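Local coordinates for polyketide synthase (Lyngbya majuscula 19L, PDB 3QIT), which acts as a decarboxylating thioesterase in curacin A biosynthesis, releasing the chain with formation of a terminal alkene, at residues 169-174 against 180-185. Numbering follows the deposited sequence. Where two conformers were deposited one is given.
Sequences RLRQAI and EFSYIL
L170 reaches across to the next helix with a single methyl, CD1, whose nearest neighbour there is CB of L185 at 3.6 Å. The two side chains meet at a slant, the L170 methyl resting against the base of the L185 side chain. In L170, CG lies anti to the carbonyl carbon (chi1 -60°), and the extended second torsion carries CD1 toward the facing helix. The same methyl also packs on the backbone, 3.7 Å from the carbonyl oxygen of S182. Leucine suits this place because its branch, beyond CG, puts a methyl far enough out to pack on both CB of L185 and the backbone of the facing helix. L185, buried, turns its CD1 back within its own helix, 4.0 Å above the centre of the F181 ring.

The backbones draw nearest at R171 and S182, whose CA atoms are 5.9 Å apart. Helices 163-173 and 179-188 follow one another through a short loop and pack at a steep angle, their axes 9.3 Å apart in these segments and their directions 123° from each other. Both lie in the insertion between strands 120-126 and 234-239 of the alpha/beta hydrolase sheet, the region that commonly forms the lid in this fold. Serine is small enough to allow this approach, its CB only just meeting CB of R171 at 4.1 Å.

The polar atoms OG of S182 and NE of R171 bond within the same stretch of chain. The buried hydroxyl of S182 hydrogen-bonds to the carbonyl oxygen of E179, one turn back in its own helix. Arginine offers a long apolar stem with NE at its end: with CG anti to the backbone N (chi1 -162°), R171 runs extended from CG to NE, and in the conformer described NE hydrogen-bonds to O of L177 in the connecting loop.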
loop_
_atom_site.group_PDB
_atom_site.type_symbol
_atom_site.label_atom_id
_atom_site.label_comp_id
_atom_site.label_asym_id
_atom_site.label_seq_id
_atom_site.Cartn_x
_atom_site.Cartn_y
_atom_site.Cartn_z
ATOM N N ARG B 169 -10.712 -19.740 -22.740
ATOM C CA ARG B 169 -9.458 -19.170 -22.286
ATOM C C ARG B 169 -9.063 -19.719 -20.912
ATOM O O ARG B 169 -7.896 -20.003 -20.680
ATOM C CB ARG B 169 -9.510 -17.636 -22.258
ATOM C CG ARG B 169 -8.159 -17.034 -21.880
ATOM C CD ARG B 169 -8.040 -15.595 -22.304
ATOM N NE ARG B 169 -7.828 -15.478 -23.747
ATOM C CZ ARG B 169 -7.517 -14.338 -24.353
ATOM N NH1 ARG B 169 -7.371 -13.232 -23.638
ATOM N NH2 ARG B 169 -7.359 -14.298 -25.670
ATOM N N LEU B 170 -10.020 -19.873 -20.000
ATOM C CA LEU B 170 -9.687 -20.501 -18.712
ATOM C C LEU B 170 -9.193 -21.949 -18.870
ATOM O O LEU B 170 -8.236 -22.354 -18.179
ATOM C CB LEU B 170 -10.888 -20.470 -17.762
ATOM C CG LEU B 170 -11.453 -19.091 -17.390
ATOM C CD1 LEU B 170 -12.605 -19.302 -16.398
ATOM C CD2 LEU B 170 -10.346 -18.195 -16.781
ATOM N N ARG B 171 -9.861 -22.707 -19.750
ATOM C CA ARG B 171 -9.512 -24.119 -19.949
ATOM C C ARG B 171 -8.156 -24.269 -20.651
ATOM O O ARG B 171 -7.423 -25.232 -20.382
ATOM C CB ARG B 171 -10.635 -24.905 -20.657
ATOM C CG ARG B 171 -10.523 -26.439 -20.512
ATOM C CD ARG B 171 -11.765 -27.168 -21.047
ATOM N NE ARG B 171 -11.681 -28.618 -20.839
ATOM C CZ ARG B 171 -12.252 -29.536 -21.616
ATOM N NH1 ARG B 171 -12.965 -29.176 -22.679
ATOM N NH2 ARG B 171 -12.111 -30.827 -21.331
ATOM N N GLN B 172 -7.795 -23.318 -21.512
ATOM C CA GLN B 172 -6.471 -23.358 -22.118
ATOM C C GLN B 172 -5.389 -23.132 -21.062
ATOM O O GLN B 172 -4.335 -23.778 -21.125
ATOM C CB GLN B 172 -6.367 -22.397 -23.310
ATOM C CG GLN B 172 -7.264 -22.838 -24.472
ATOM C CD GLN B 172 -7.067 -22.034 -25.744
ATOM O OE1 GLN B 172 -5.940 -21.746 -26.146
ATOM N NE2 GLN B 172 -8.169 -21.686 -26.396
ATOM N N ALA B 173 -5.679 -22.271 -20.077
ATOM C CA ALA B 173 -4.756 -21.953 -18.976
ATOM C C ALA B 173 -4.619 -23.122 -17.998
ATOM O O ALA B 173 -3.538 -23.359 -17.446
ATOM C CB ALA B 173 -5.210 -20.693 -18.239
ATOM N N ILE B 174 -5.727 -23.831 -17.784
ATOM C CA ILE B 174 -5.773 -24.995 -16.885
ATOM C C ILE B 174 -6.496 -26.165 -17.585
ATOM O O ILE B 174 -7.719 -26.335 -17.436
ATOM C CB ILE B 174 -6.477 -24.657 -15.530
ATOM C CG1 ILE B 174 -5.876 -23.392 -14.905
ATOM C CG2 ILE B 174 -6.347 -25.847 -14.574
ATOM C CD1 ILE B 174 -6.585 -22.909 -13.635
ATOM N N GLU B 180 -17.492 -27.974 -18.058
ATOM C CA GLU B 180 -18.520 -27.486 -17.130
ATOM C C GLU B 180 -17.988 -26.490 -16.092
ATOM O O GLU B 180 -18.623 -25.468 -15.836
ATOM C CB GLU B 180 -19.229 -28.649 -16.406
ATOM C CG GLU B 180 -19.997 -29.621 -17.328
ATOM C CD GLU B 180 -19.169 -30.825 -17.815
ATOM O OE1 GLU B 180 -17.997 -30.660 -18.220
ATOM O OE2 GLU B 180 -19.713 -31.956 -17.816
ATOM N N PHE B 181 -16.854 -26.821 -15.474
ATOM C CA PHE B 181 -16.301 -26.005 -14.398
ATOM C C PHE B 181 -15.706 -24.740 -15.009
ATOM O O PHE B 181 -15.869 -23.657 -14.457
ATOM C CB PHE B 181 -15.270 -26.786 -13.572
ATOM C CG PHE B 181 -14.875 -26.115 -12.263
ATOM C CD1 PHE B 181 -15.745 -25.247 -11.594
ATOM C CD2 PHE B 181 -13.646 -26.387 -11.692
ATOM C CE1 PHE B 181 -15.368 -24.624 -10.385
ATOM C CE2 PHE B 181 -13.263 -25.794 -10.483
ATOM C CZ PHE B 181 -14.121 -24.901 -9.842
ATOM N N SER B 182 -15.083 -24.870 -16.179
ATOM C CA SER B 182 -14.551 -23.683 -16.868
ATOM C C SER B 182 -15.683 -22.681 -17.139
ATOM O O SER B 182 -15.536 -21.448 -16.978
ATOM C CB SER B 182 -13.795 -24.072 -18.152
ATOM O OG SER B 182 -14.688 -24.395 -19.197
ATOM N N TYR B 183 -16.831 -23.195 -17.522
ATOM C CA TYR B 183 -17.989 -22.350 -17.762
ATOM C C TYR B 183 -18.517 -21.694 -16.485
ATOM O O TYR B 183 -18.771 -20.505 -16.463
ATOM C CB TYR B 183 -19.096 -23.155 -18.447
ATOM C CG TYR B 183 -20.210 -22.255 -18.878
ATOM C CD1 TYR B 183 -20.167 -21.612 -20.127
ATOM C CD2 TYR B 183 -21.260 -21.968 -18.015
ATOM C CE1 TYR B 183 -21.186 -20.749 -20.519
ATOM C CE2 TYR B 183 -22.279 -21.112 -18.388
ATOM C CZ TYR B 183 -22.238 -20.507 -19.631
ATOM O OH TYR B 183 -23.261 -19.666 -19.978
ATOM N N ILE B 184 -18.676 -22.476 -15.424
ATOM C CA ILE B 184 -19.097 -21.968 -14.125
ATOM C C ILE B 184 -18.189 -20.791 -13.626
ATOM O O ILE B 184 -18.676 -19.745 -13.128
ATOM C CB ILE B 184 -19.161 -23.184 -13.142
ATOM C CG1 ILE B 184 -20.446 -23.985 -13.447
ATOM C CG2 ILE B 184 -19.081 -22.754 -11.685
ATOM C CD1 ILE B 184 -20.461 -25.402 -12.884
ATOM N N LEU B 185 -16.888 -20.961 -13.788
ATOM C CA LEU B 185 -15.907 -19.932 -13.377
ATOM C C LEU B 185 -16.065 -18.662 -14.219
ATOM O O LEU B 185 -16.194 -17.578 -13.681
ATOM C CB LEU B 185 -14.504 -20.484 -13.522
ATOM C CG LEU B 185 -14.150 -21.546 -12.473
ATOM C CD1 LEU B 185 -12.895 -22.303 -12.927
ATOM C CD2 LEU B 185 -13.940 -20.906 -11.130
#